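Local coordinates for zinc chaperone AztD (PDB 6CMK), which acts as a periplasmic zinc chaperone of the AztABCD transport system, handing one zinc ion directly to the solute-binding protein AztC without forming a stable complex, at residues B[296-301]-B[315-320]; B[340-345]-B[364-369]; B[117-122]-B[155-160]; B[133-138]-B[172-177]. One frame throughout, in Å; residues are numbered along the deposited sequence.

Contact 1. Residues B[296-301]-B[315-320]; sequences LPTRRV and VFTEDG
Glu-318 OE1 is gripped twice by one residue: Arg-299 NE donates to it at 2.7 Å, as part of a salt bridge, and Arg-299 N at 3.0 Å. Both donors reach the oxygen from the same face of the carboxylate, NE on the syn side. The oxygen sits near the guanidinium plane, at its edge, while the two flat groups are turned 67° against each other, and Arg-299 NH2 comes within 2.9 Å of Glu-318 OE2. A chain bent at chi3 (-69°) curls the arginine back until its NE serves the same oxygen as its own backbone N. Glu-318 reaches in with CG between its backbone N and carbonyl carbon (chi1 65°) and the rest extended, its CG packing on Thr-298 CB.

Backbone bonds run on either side of Arg-300 and Thr-317, an antiparallel non-hydrogen-bonded pair: Glu-318 N to Arg-299 O at 2.8 Å and Val-301 N to Phe-316 O at 2.7 Å. Beyond the pair, Val-301 CB lies against the edge of the Phe-316 ring, 3.9 Å from CD1. A type I turn from Thr-317 to Gly-320 follows, inside which Thr-317 OG1 donates to Asp-319 OD1 at 2.6 Å; glycine suits its last position, where phi is positive.

These strands form the first hairpin of the four-stranded sheet 300-337, one blade of the propeller. The second carboxylate oxygen, Glu-318 OE2, accepts from Met-344 N. A buried glutamate is thus satisfied at both oxygens, and the nearby arginine would be expected to favour the ionised form of Glu-318.

Contact 2. Residues B[340-345]-B[364-369]; sequences DPYSMD and VTDPLK
The Tyr-342 ring meets Asp-366 OD1 at its edge, close to the ring plane, with the carboxylate turned 62° from the ring. Leu-368 points against Tyr-342, the two side chains coming from opposite directions, and its CG lies oblique to the ring, 3.6 Å from Tyr-342 CE2; Pro-367 CD lies obliquely near the hydroxyl end. Tyrosine suits the place because it spans a wide gap, the CA atoms of Tyr-342 and Leu-368 being 9.6 Å apart, and still carries a polar group to the far side.

That hydroxyl both gives and receives. Tyr-342 OH donates to Asp-366 OD1 at 2.5 Å, meeting the oxygen nearly along its C-O axis, and accepts from Leu-368 N at 3.2 Å with an N-H...O angle of 162°. Asp-366 puts its CG anti to its backbone N (chi1 -168°), which carries the carboxylate across to the tyrosine. Its other oxygen, OD2, takes a hydrogen from a water 2.7 Å away, and the same water accepts from Asp-340 N and Lys-369 NZ. At the outer margin Lys-369 NZ makes a weak, long salt bridge of 3.4 Å with Asp-340 OD2.

The contact joins the loop between strands 331-337 and 355-358 to the end of strand 361-366 and the 3-10 turn after it, and so ties the connection between two successive sheets of the beta propeller to the second of them. The very short hydroxyl-carboxylate bond is consistent with an ionised Asp-366 drawing strongly on the phenol proton, while the lysine, acting through the water, would probably help to stabilise that negative charge.

Contact 3. Residues B[117-122]-B[155-160]; sequences LELTGK and GQKNIT
Lys-157 lays its aliphatic chain across the side chain of Leu-117 at about a right angle, where the loop before strand 160-163 meets the edge of the neighbouring sheet of the beta propeller. Leu-117 CD1 is only 3.4 Å from Lys-157 CG, tighter than ordinary van der Waals contact. Farther along, Lys-157 NZ donates to Glu-118 O at 2.8 Å, the C=O...N angle being 163°. A fully extended chain, with every torsion from chi1 to chi4 near 180°, carries the amine that far; lysine combines the apolar length needed over leucine with a charged end for the carbonyl. Beside it Leu-119 CD2 packs on Ile-159 CD1 at 3.8 Å, two branched side chains crossing obliquely.

Behind this first layer, Leu-117 and Ile-159 both rest on Leu-147 of strand 143-148, and Leu-119 also reaches Gln-136 and Phe-138. The loop itself leaves helix 149-153 through a Schellman motif at Gly-155, whose positive phi (83°) suits glycine. Within the loop Asn-158 ND2 donates to Gln-156 OE1 at 3.0 Å. One water completes the contact, accepting from Thr-120 N at 2.9 Å and from Lys-157 NZ at 3.0 Å.

Contact 4. Residues B[133-138]-B[172-177]; sequences KIAQWF and AVPYDN
Trp-137 has its CG anti to the backbone N (chi1 -166°) and its indole turned about perpendicular at chi2, which swings the benzo ring over to strand 172-174. Lys-133, bent at its last two torsions, curls its amine toward Asp-176. Between these two ends Ala-135 faces the other segment directly.

The indole meets Ala-172 CB at its edge, in plane, with Trp-137 CE3 3.7 Å from that methyl. Small residues suit the middle: Ala-135 CB lies 3.9 Å from Ala-172 CB and the same distance from Pro-174 CD, and comes to 3.3 Å from Ala-172 O. Pro-174 also packs its CB on Lys-133 CB at 3.8 Å, a rigid ring against the aliphatic root of the lysine. At the partly exposed end Lys-133 NZ forms a salt bridge with Asp-176 OD1 at 2.8 Å, the two side chains crossing at about a right angle and the nitrogen standing 35° out of the carboxylate plane. Gln-131 OE1 is a second acceptor for this amine, and Arg-279 of the second subunit packs on the lysine.

No backbone hydrogen bond joins the segments, although their strands run antiparallel (169°) with axes 6.0 Å apart at closest. They belong to different sheets and meet through side chains. Trp-137 NE1 bonds to His-168 O, and the His-168 ring meets the indole edge-to-face; the zinc ligand His-126 is about 4 Å from the tryptophan side chain. This is the face-to-face packing of successive blades in a beta propeller, here beside the high-affinity zinc site 1.

How the contacts relate
The four contacts form two touching pairs. Contacts 1 and 2, with centres 11 Å apart, are joined by the 340-345 loop: Glu-318 O lies 2.8 Å from Tyr-342 N, a probable hydrogen bond. Contacts 3 and 4, 13 Å between centres, interleave along the chain and meet where Phe-138 packs on Thr-120 and Gly-121. Contacts 1 and 4 lie on opposite sides of the chain's centre, with centres 32 Å apart, yet both approach zinc site 1 of His-126, His-169 and His-216: the Trp-137 side chain comes within about 8 Å of the ion, that of Arg-300 within about 11 Å. Contact 2 lies away from the annotated sites.

Contact 1. Residues B[296-301]-B[315-320]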
loop_
_atom_site.group_PDB
_atom_site.type_symbol
_atom_site.label_atom_id
_atom_site.label_comp_id
_atom_site.label_asym_id
_atom_site.label_seq_id
_atom_site.Cartn_x
_atom_site.Cartn_y
_atom_site.Cartn_z
ATOM N N LEU B 296 -24.813 21.795 -1.376
ATOM C CA LEU B 296 -25.480 20.999 -0.366
ATOM C C LEU B 296 -26.822 21.628 -0.011
ATOM O O LEU B 296 -26.968 22.855 -0.048
ATOM C CB LEU B 296 -24.626 20.900 0.892
ATOM C CG LEU B 296 -23.185 20.463 0.672
ATOM C CD1 LEU B 296 -22.395 20.635 1.955
ATOM C CD2 LEU B 296 -23.144 19.025 0.187
ATOM N N PRO B 297 -27.814 20.813 0.346
ATOM C CA PRO B 297 -29.113 21.392 0.723
ATOM C C PRO B 297 -29.058 22.210 2.000
ATOM O O PRO B 297 -29.787 23.201 2.103
ATOM C CB PRO B 297 -30.031 20.168 0.861
ATOM C CG PRO B 297 -29.141 18.990 0.944
ATOM C CD PRO B 297 -27.842 19.340 0.292
ATOM N N THR B 298 -28.235 21.828 2.974
ATOM C CA THR B 298 -28.021 22.616 4.179
ATOM C C THR B 298 -26.522 22.676 4.447
ATOM O O THR B 298 -25.710 22.171 3.664
ATOM C CB THR B 298 -28.766 22.035 5.390
ATOM O OG1 THR B 298 -28.345 20.683 5.616
ATOM C CG2 THR B 298 -30.270 22.056 5.163
ATOM N N ARG B 299 -26.149 23.284 5.565
ATOM C CA ARG B 299 -24.741 23.566 5.827
ATOM C C ARG B 299 -23.973 22.318 6.248
ATOM O O ARG B 299 -24.500 21.414 6.906
ATOM C CB ARG B 299 -24.619 24.648 6.897
ATOM C CG ARG B 299 -24.865 26.029 6.336
ATOM C CD ARG B 299 -25.057 27.059 7.423
ATOM N NE ARG B 299 -26.306 26.855 8.140
ATOM C CZ ARG B 299 -26.693 27.585 9.181
ATOM N NH1 ARG B 299 -25.919 28.565 9.626
ATOM N NH2 ARG B 299 -27.854 27.330 9.776
ATOM N N ARG B 300 -22.705 22.294 5.859
ATOM C CA ARG B 300 -21.827 21.160 6.119
ATOM C C ARG B 300 -21.389 21.114 7.580
ATOM O O ARG B 300 -20.972 22.130 8.151
ATOM C CB ARG B 300 -20.611 21.258 5.202
ATOM C CG ARG B 300 -19.615 20.141 5.336
ATOM C CD ARG B 300 -18.436 20.388 4.416
ATOM N NE ARG B 300 -17.664 21.478 4.978
ATOM C CZ ARG B 300 -16.788 21.333 5.964
ATOM N NH1 ARG B 300 -16.527 20.124 6.454
ATOM N NH2 ARG B 300 -16.166 22.394 6.448
ATOM N N VAL B 301 -21.493 19.933 8.185
ATOM C CA VAL B 301 -20.979 19.673 9.524
ATOM C C VAL B 301 -19.611 18.998 9.479
ATOM O O VAL B 301 -18.710 19.355 10.240
ATOM C CB VAL B 301 -21.989 18.809 10.316
ATOM C CG1 VAL B 301 -21.394 18.355 11.658
ATOM C CG2 VAL B 301 -23.303 19.570 10.540
ATOM N N VAL B 315 -20.507 13.401 3.291
ATOM C CA VAL B 315 -20.678 14.697 3.942
ATOM C C VAL B 315 -21.862 14.594 4.886
ATOM O O VAL B 315 -22.920 14.075 4.509
ATOM C CB VAL B 315 -20.911 15.834 2.932
ATOM C CG1 VAL B 315 -20.777 17.189 3.631
ATOM C CG2 VAL B 315 -19.970 15.735 1.758
ATOM N N PHE B 316 -21.686 15.081 6.107
ATOM C CA PHE B 316 -22.786 15.192 7.054
ATOM C C PHE B 316 -23.230 16.647 7.107
ATOM O O PHE B 316 -22.396 17.553 7.174
ATOM C CB PHE B 316 -22.368 14.722 8.451
ATOM C CG PHE B 316 -23.530 14.475 9.375
ATOM C CD1 PHE B 316 -24.013 15.480 10.184
ATOM C CD2 PHE B 316 -24.140 13.236 9.415
ATOM C CE1 PHE B 316 -25.088 15.255 11.025
ATOM C CE2 PHE B 316 -25.210 13.002 10.250
ATOM C CZ PHE B 316 -25.686 14.015 11.056
ATOM N N THR B 317 -24.542 16.869 7.066
ATOM C CA THR B 317 -25.092 18.216 7.011
ATOM C C THR B 317 -25.928 18.488 8.257
ATOM O O THR B 317 -26.329 17.570 8.978
ATOM C CB THR B 317 -25.930 18.426 5.732
ATOM O OG1 THR B 317 -26.771 17.288 5.490
ATOM C CG2 THR B 317 -25.028 18.649 4.518
ATOM N N GLU B 318 -26.175 19.777 8.503
ATOM C CA GLU B 318 -26.785 20.214 9.754
ATOM C C GLU B 318 -28.205 19.690 9.921
ATOM O O GLU B 318 -28.698 19.636 11.052
ATOM C CB GLU B 318 -26.774 21.740 9.825
ATOM C CG GLU B 318 -27.626 22.402 8.756
ATOM C CD GLU B 318 -27.589 23.912 8.824
ATOM O OE1 GLU B 318 -27.710 24.557 7.758
ATOM O OE2 GLU B 318 -27.438 24.453 9.942
ATOM N N ASP B 319 -28.852 19.274 8.834
ATOM C CA ASP B 319 -30.199 18.724 8.900
ATOM C C ASP B 319 -30.248 17.345 9.543
ATOM O O ASP B 319 -31.349 16.815 9.742
ATOM C CB ASP B 319 -30.817 18.657 7.496
ATOM C CG ASP B 319 -29.921 17.979 6.484
ATOM O OD1 ASP B 319 -28.979 17.283 6.902
ATOM O OD2 ASP B 319 -30.158 18.147 5.267
ATOM N N GLY B 320 -29.105 16.759 9.884
ATOM C CA GLY B 320 -29.066 15.425 10.444
ATOM C C GLY B 320 -28.831 14.325 9.435
ATOM O O GLY B 320 -28.898 13.148 9.801
#

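Contact 2. Residues B[340-345]-B[364-369]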
loop_
_atom_site.group_PDB
_atom_site.type_symbol
_atom_site.label_atom_id
_atom_site.label_comp_id
_atom_site.label_asym_id
_atom_site.label_seq_id
_atom_site.Cartn_x
_atom_site.Cartn_y
_atom_site.Cartn_z
ATOM N N ASP B 340 -31.073 13.701 14.736
ATOM C CA ASP B 340 -31.841 14.935 14.705
ATOM C C ASP B 340 -30.967 16.049 14.135
ATOM O O ASP B 340 -29.741 15.951 14.149
ATOM C CB ASP B 340 -32.319 15.326 16.100
ATOM C CG ASP B 340 -33.491 14.490 16.578
ATOM O OD1 ASP B 340 -34.359 14.134 15.752
ATOM O OD2 ASP B 340 -33.547 14.199 17.790
ATOM N N PRO B 341 -31.575 17.127 13.641
ATOM C CA PRO B 341 -30.767 18.248 13.156
ATOM C C PRO B 341 -29.822 18.767 14.229
ATOM O O PRO B 341 -30.122 18.738 15.426
ATOM C CB PRO B 341 -31.811 19.304 12.775
ATOM C CG PRO B 341 -33.043 18.541 12.506
ATOM C CD PRO B 341 -33.016 17.375 13.455
ATOM N N TYR B 342 -28.664 19.226 13.780
ATOM C CA TYR B 342 -27.730 20.005 14.583
ATOM C C TYR B 342 -27.559 21.355 13.885
ATOM O O TYR B 342 -26.494 21.639 13.330
ATOM C CB TYR B 342 -26.377 19.283 14.726
ATOM C CG TYR B 342 -26.260 18.147 15.737
ATOM C CD1 TYR B 342 -26.779 16.877 15.479
ATOM C CD2 TYR B 342 -25.541 18.324 16.916
ATOM C CE1 TYR B 342 -26.618 15.833 16.395
ATOM C CE2 TYR B 342 -25.385 17.295 17.832
ATOM C CZ TYR B 342 -25.920 16.054 17.570
ATOM O OH TYR B 342 -25.736 15.046 18.495
ATOM N N SER B 343 -28.620 22.164 13.873
ATOM C CA SER B 343 -28.578 23.465 13.210
ATOM C C SER B 343 -27.439 24.304 13.779
ATOM O O SER B 343 -27.412 24.584 14.977
ATOM C CB SER B 343 -29.916 24.182 13.397
ATOM O OG SER B 343 -29.900 25.470 12.810
ATOM N N MET B 344 -26.495 24.713 12.932
ATOM C CA MET B 344 -25.288 25.330 13.474
ATOM C C MET B 344 -25.378 26.847 13.599
ATOM O O MET B 344 -24.621 27.429 14.386
ATOM C CB MET B 344 -24.040 24.944 12.654
ATOM C CG MET B 344 -24.143 24.860 11.129
ATOM S SD MET B 344 -23.227 23.443 10.449
ATOM C CE MET B 344 -21.675 23.452 11.365
ATOM N N ASP B 345 -26.296 27.500 12.884
ATOM C CA ASP B 345 -26.454 28.946 13.001
ATOM C C ASP B 345 -26.626 29.370 14.452
ATOM O O ASP B 345 -27.677 29.114 15.047
ATOM C CB ASP B 345 -27.655 29.435 12.189
ATOM N N VAL B 364 -21.150 7.299 12.589
ATOM C CA VAL B 364 -21.494 8.700 12.792
ATOM C C VAL B 364 -21.708 8.907 14.280
ATOM O O VAL B 364 -22.599 8.286 14.871
ATOM C CB VAL B 364 -22.754 9.109 12.004
ATOM C CG1 VAL B 364 -23.093 10.572 12.285
ATOM C CG2 VAL B 364 -22.557 8.884 10.511
ATOM N N THR B 365 -20.902 9.773 14.890
ATOM C CA THR B 365 -21.106 10.061 16.296
ATOM C C THR B 365 -22.324 10.956 16.463
ATOM O O THR B 365 -22.617 11.809 15.621
ATOM C CB THR B 365 -19.881 10.721 16.918
ATOM O OG1 THR B 365 -19.581 11.951 16.240
ATOM C CG2 THR B 365 -18.682 9.789 16.836
ATOM N N ASP B 366 -23.048 10.725 17.550
ATOM C CA ASP B 366 -24.239 11.499 17.901
ATOM C C ASP B 366 -24.003 11.956 19.330
ATOM O O ASP B 366 -24.543 11.372 20.280
ATOM C CB ASP B 366 -25.520 10.674 17.758
ATOM C CG ASP B 366 -26.768 11.523 17.839
ATOM O OD1 ASP B 366 -26.656 12.678 18.297
ATOM O OD2 ASP B 366 -27.861 11.041 17.460
ATOM N N PRO B 367 -23.186 12.998 19.523
ATOM C CA PRO B 367 -22.723 13.306 20.889
ATOM C C PRO B 367 -23.847 13.583 21.875
ATOM O O PRO B 367 -23.762 13.142 23.025
ATOM C CB PRO B 367 -21.810 14.528 20.691
ATOM C CG PRO B 367 -21.995 14.982 19.279
ATOM C CD PRO B 367 -22.503 13.810 18.501
ATOM N N LEU B 368 -24.903 14.281 21.458
ATOM C CA LEU B 368 -25.980 14.614 22.381
ATOM C C LEU B 368 -26.778 13.393 22.821
ATOM O O LEU B 368 -27.510 13.479 23.812
ATOM C CB LEU B 368 -26.914 15.644 21.741
ATOM C CG LEU B 368 -26.253 16.971 21.361
ATOM C CD1 LEU B 368 -27.301 17.990 20.944
ATOM C CD2 LEU B 368 -25.394 17.517 22.498
ATOM N N LYS B 369 -26.673 12.270 22.109
ATOM C CA LYS B 369 -27.375 11.049 22.478
ATOM C C LYS B 369 -26.443 9.971 23.019
ATOM O O LYS B 369 -26.896 8.856 23.292
ATOM C CB LYS B 369 -28.153 10.510 21.281
ATOM C CG LYS B 369 -29.194 11.468 20.721
ATOM C CD LYS B 369 -30.401 11.625 21.636
ATOM C CE LYS B 369 -31.466 12.497 20.986
ATOM N NZ LYS B 369 -32.040 11.878 19.754
HETATM O O HOH W 1 -29.955 12.761 17.430
#

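Contact 3. Residues B[117-122]-B[155-160]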
loop_
_atom_site.group_PDB
_atom_site.type_symbol
_atom_site.label_atom_id
_atom_site.label_comp_id
_atom_site.label_asym_id
_atom_site.label_seq_id
_atom_site.Cartn_x
_atom_site.Cartn_y
_atom_site.Cartn_z
ATOM N N LEU B 117 5.417 8.515 24.336
ATOM C CA LEU B 117 5.669 9.735 23.583
ATOM C C LEU B 117 4.579 10.761 23.845
ATOM O O LEU B 117 3.396 10.512 23.576
ATOM C CB LEU B 117 5.752 9.454 22.084
ATOM C CG LEU B 117 5.899 10.734 21.244
ATOM C CD1 LEU B 117 7.284 11.309 21.418
ATOM C CD2 LEU B 117 5.663 10.472 19.786
ATOM N N GLU B 118 4.996 11.923 24.334
ATOM C CA GLU B 118 4.165 13.115 24.390
ATOM C C GLU B 118 4.912 14.249 23.710
ATOM O O GLU B 118 6.131 14.374 23.858
ATOM C CB GLU B 118 3.841 13.533 25.821
ATOM C CG GLU B 118 2.956 12.590 26.597
ATOM C CD GLU B 118 2.584 13.168 27.951
ATOM O OE1 GLU B 118 3.201 14.177 28.351
ATOM O OE2 GLU B 118 1.674 12.625 28.606
ATOM N N LEU B 119 4.180 15.070 22.972
ATOM C CA LEU B 119 4.700 16.307 22.409
ATOM C C LEU B 119 4.085 17.463 23.177
ATOM O O LEU B 119 2.859 17.562 23.264
ATOM C CB LEU B 119 4.354 16.432 20.924
ATOM C CG LEU B 119 4.618 15.196 20.067
ATOM C CD1 LEU B 119 4.149 15.439 18.645
ATOM C CD2 LEU B 119 6.098 14.849 20.112
ATOM N N THR B 120 4.925 18.346 23.709
ATOM C CA THR B 120 4.435 19.447 24.523
ATOM C C THR B 120 4.810 20.787 23.916
ATOM O O THR B 120 5.880 20.946 23.316
ATOM C CB THR B 120 4.964 19.360 25.953
ATOM O OG1 THR B 120 6.390 19.480 25.943
ATOM C CG2 THR B 120 4.568 18.030 26.565
ATOM N N GLY B 121 3.892 21.727 24.051
ATOM C CA GLY B 121 4.088 23.085 23.593
ATOM C C GLY B 121 2.765 23.803 23.649
ATOM O O GLY B 121 1.702 23.198 23.827
ATOM N N LYS B 122 2.838 25.118 23.494
ATOM C CA LYS B 122 1.647 25.945 23.630
ATOM C C LYS B 122 0.725 25.784 22.427
ATOM O O LYS B 122 1.135 25.996 21.282
ATOM C CB LYS B 122 2.053 27.407 23.809
ATOM C CG LYS B 122 2.676 27.675 25.178
ATOM C CD LYS B 122 3.480 28.975 25.240
ATOM C CE LYS B 122 4.978 28.729 25.041
ATOM N NZ LYS B 122 5.846 29.713 25.751
ATOM N N GLY B 155 9.104 3.529 21.389
ATOM C CA GLY B 155 9.240 4.275 22.621
ATOM C C GLY B 155 10.390 5.253 22.637
ATOM O O GLY B 155 10.866 5.616 23.723
ATOM N N GLN B 156 10.863 5.687 21.472
ATOM C CA GLN B 156 11.878 6.731 21.398
ATOM C C GLN B 156 11.234 8.066 21.047
ATOM O O GLN B 156 10.297 8.130 20.246
ATOM C CB GLN B 156 12.951 6.380 20.370
ATOM C CG GLN B 156 13.751 5.158 20.761
ATOM C CD GLN B 156 14.903 4.881 19.824
ATOM O OE1 GLN B 156 15.415 5.784 19.155
ATOM N NE2 GLN B 156 15.327 3.621 19.774
ATOM N N LYS B 157 11.711 9.128 21.685
ATOM C CA LYS B 157 11.299 10.490 21.355
ATOM C C LYS B 157 12.514 11.194 20.761
ATOM O O LYS B 157 13.414 11.619 21.491
ATOM C CB LYS B 157 10.779 11.233 22.581
ATOM C CG LYS B 157 10.332 12.648 22.249
ATOM C CD LYS B 157 9.742 13.362 23.438
ATOM C CE LYS B 157 9.291 14.753 23.052
ATOM N NZ LYS B 157 8.659 15.453 24.196
ATOM N N ASN B 158 12.519 11.332 19.436
ATOM C CA ASN B 158 13.635 11.891 18.674
ATOM C C ASN B 158 13.073 13.033 17.825
ATOM O O ASN B 158 12.639 12.816 16.693
ATOM C CB ASN B 158 14.278 10.805 17.815
ATOM C CG ASN B 158 14.661 9.576 18.619
ATOM O OD1 ASN B 158 14.778 9.632 19.843
ATOM N ND2 ASN B 158 14.859 8.459 17.933
ATOM N N ILE B 159 13.096 14.244 18.368
ATOM C CA ILE B 159 12.403 15.397 17.805
ATOM C C ILE B 159 13.391 16.309 17.098
ATOM O O ILE B 159 14.509 16.538 17.584
ATOM C CB ILE B 159 11.670 16.192 18.908
ATOM C CG1 ILE B 159 10.769 15.275 19.732
ATOM C CG2 ILE B 159 10.874 17.352 18.298
ATOM C CD1 ILE B 159 9.676 14.643 18.950
ATOM N N THR B 160 12.952 16.886 15.984
ATOM C CA THR B 160 13.607 18.033 15.373
ATOM C C THR B 160 12.656 19.221 15.448
ATOM O O THR B 160 11.520 19.146 14.974
ATOM C CB THR B 160 14.012 17.743 13.929
ATOM O OG1 THR B 160 14.950 16.658 13.909
ATOM C CG2 THR B 160 14.665 18.967 13.302
HETATM O O HOH W 2 7.641 17.867 22.726
#

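Contact 4. Residues B[133-138]-B[172-177]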
loop_
_atom_site.group_PDB
_atom_site.type_symbol
_atom_site.label_atom_id
_atom_site.label_comp_id
_atom_site.label_asym_id
_atom_site.label_seq_id
_atom_site.Cartn_x
_atom_site.Cartn_y
_atom_site.Cartn_z
ATOM N N LYS B 133 6.608 9.955 8.461
ATOM C CA LYS B 133 7.119 11.252 8.890
ATOM C C LYS B 133 5.987 12.042 9.524
ATOM O O LYS B 133 4.879 12.083 8.986
ATOM C CB LYS B 133 7.684 12.030 7.705
ATOM C CG LYS B 133 8.802 11.318 6.940
ATOM C CD LYS B 133 9.268 12.164 5.768
ATOM C CE LYS B 133 8.394 11.943 4.527
ATOM N NZ LYS B 133 8.770 10.674 3.830
ATOM N N ILE B 134 6.273 12.696 10.656
ATOM C CA ILE B 134 5.252 13.389 11.447
ATOM C C ILE B 134 5.665 14.843 11.609
ATOM O O ILE B 134 6.816 15.127 11.942
ATOM C CB ILE B 134 5.069 12.745 12.842
ATOM C CG1 ILE B 134 4.527 11.317 12.739
ATOM C CG2 ILE B 134 4.170 13.601 13.748
ATOM C CD1 ILE B 134 4.905 10.468 13.931
ATOM N N ALA B 135 4.721 15.762 11.418
ATOM C CA ALA B 135 4.937 17.168 11.740
ATOM C C ALA B 135 3.782 17.633 12.603
ATOM O O ALA B 135 2.634 17.601 12.160
ATOM C CB ALA B 135 5.036 18.035 10.481
ATOM N N GLN B 136 4.086 18.067 13.828
ATOM C CA GLN B 136 3.090 18.603 14.744
ATOM C C GLN B 136 3.302 20.109 14.868
ATOM O O GLN B 136 4.396 20.556 15.236
ATOM C CB GLN B 136 3.179 17.919 16.112
ATOM C CG GLN B 136 2.237 18.499 17.164
ATOM C CD GLN B 136 0.789 18.252 16.798
ATOM O OE1 GLN B 136 0.375 17.105 16.622
ATOM N NE2 GLN B 136 0.016 19.317 16.672
ATOM N N TRP B 137 2.264 20.877 14.551
ATOM C CA TRP B 137 2.285 22.327 14.694
ATOM C C TRP B 137 1.872 22.740 16.100
ATOM O O TRP B 137 1.021 22.106 16.732
ATOM C CB TRP B 137 1.346 22.976 13.680
ATOM C CG TRP B 137 1.556 24.446 13.525
ATOM C CD1 TRP B 137 0.957 25.451 14.231
ATOM C CD2 TRP B 137 2.431 25.075 12.590
ATOM N NE1 TRP B 137 1.418 26.676 13.792
ATOM C CE2 TRP B 137 2.325 26.466 12.783
ATOM C CE3 TRP B 137 3.304 24.592 11.606
ATOM C CZ2 TRP B 137 3.049 27.378 12.026
ATOM C CZ3 TRP B 137 4.031 25.507 10.858
ATOM C CH2 TRP B 137 3.889 26.884 11.070
ATOM N N PHE B 138 2.478 23.825 16.583
ATOM C CA PHE B 138 2.098 24.433 17.857
ATOM C C PHE B 138 1.826 25.909 17.607
ATOM O O PHE B 138 2.747 26.666 17.285
ATOM C CB PHE B 138 3.186 24.248 18.924
ATOM C CG PHE B 138 3.315 22.834 19.410
ATOM C CD1 PHE B 138 4.100 21.929 18.720
ATOM C CD2 PHE B 138 2.644 22.408 20.543
ATOM C CE1 PHE B 138 4.218 20.623 19.150
ATOM C CE2 PHE B 138 2.760 21.107 20.986
ATOM C CZ PHE B 138 3.549 20.208 20.281
ATOM N N ALA B 172 2.592 22.466 9.028
ATOM C CA ALA B 172 3.873 21.960 8.572
ATOM C C ALA B 172 3.647 20.606 7.926
ATOM O O ALA B 172 2.965 19.750 8.498
ATOM C CB ALA B 172 4.869 21.821 9.726
ATOM N N VAL B 173 4.242 20.409 6.758
ATOM C CA VAL B 173 4.102 19.170 6.008
ATOM C C VAL B 173 5.478 18.517 5.941
ATOM O O VAL B 173 6.432 19.138 5.459
ATOM C CB VAL B 173 3.544 19.419 4.599
ATOM C CG1 VAL B 173 3.275 18.091 3.911
ATOM C CG2 VAL B 173 2.281 20.264 4.668
ATOM N N PRO B 174 5.642 17.262 6.417
ATOM C CA PRO B 174 6.982 16.674 6.485
ATOM C C PRO B 174 7.391 15.962 5.203
ATOM O O PRO B 174 6.612 15.186 4.632
ATOM C CB PRO B 174 6.860 15.705 7.661
ATOM C CG PRO B 174 5.444 15.210 7.573
ATOM C CD PRO B 174 4.627 16.375 7.028
ATOM N N TYR B 175 8.605 16.240 4.746
ATOM C CA TYR B 175 9.205 15.643 3.553
ATOM C C TYR B 175 10.551 15.017 3.914
ATOM O O TYR B 175 10.994 15.066 5.059
ATOM C CB TYR B 175 9.320 16.694 2.438
ATOM C CG TYR B 175 7.956 16.959 1.865
ATOM C CD1 TYR B 175 7.398 16.075 0.965
ATOM C CD2 TYR B 175 7.182 18.019 2.308
ATOM C CE1 TYR B 175 6.143 16.255 0.472
ATOM C CE2 TYR B 175 5.916 18.207 1.820
ATOM C CZ TYR B 175 5.394 17.315 0.900
ATOM O OH TYR B 175 4.116 17.468 0.411
ATOM N N ASP B 176 11.185 14.373 2.935
ATOM C CA ASP B 176 12.500 13.780 3.155
ATOM C C ASP B 176 13.530 14.893 3.176
ATOM O O ASP B 176 13.776 15.531 2.149
ATOM C CB ASP B 176 12.834 12.775 2.065
ATOM C CG ASP B 176 11.867 11.626 2.022
ATOM O OD1 ASP B 176 11.392 11.208 3.101
ATOM O OD2 ASP B 176 11.592 11.138 0.898
ATOM N N ASN B 177 14.111 15.135 4.346
ATOM C CA ASN B 177 15.172 16.119 4.552
ATOM C C ASN B 177 14.681 17.555 4.422
ATOM O O ASN B 177 15.513 18.484 4.430
ATOM C CB ASN B 177 16.330 15.873 3.581
ATOM C CG ASN B 177 16.864 14.455 3.670
ATOM O OD1 ASN B 177 17.182 13.979 4.751
ATOM N ND2 ASN B 177 16.920 13.764 2.537
#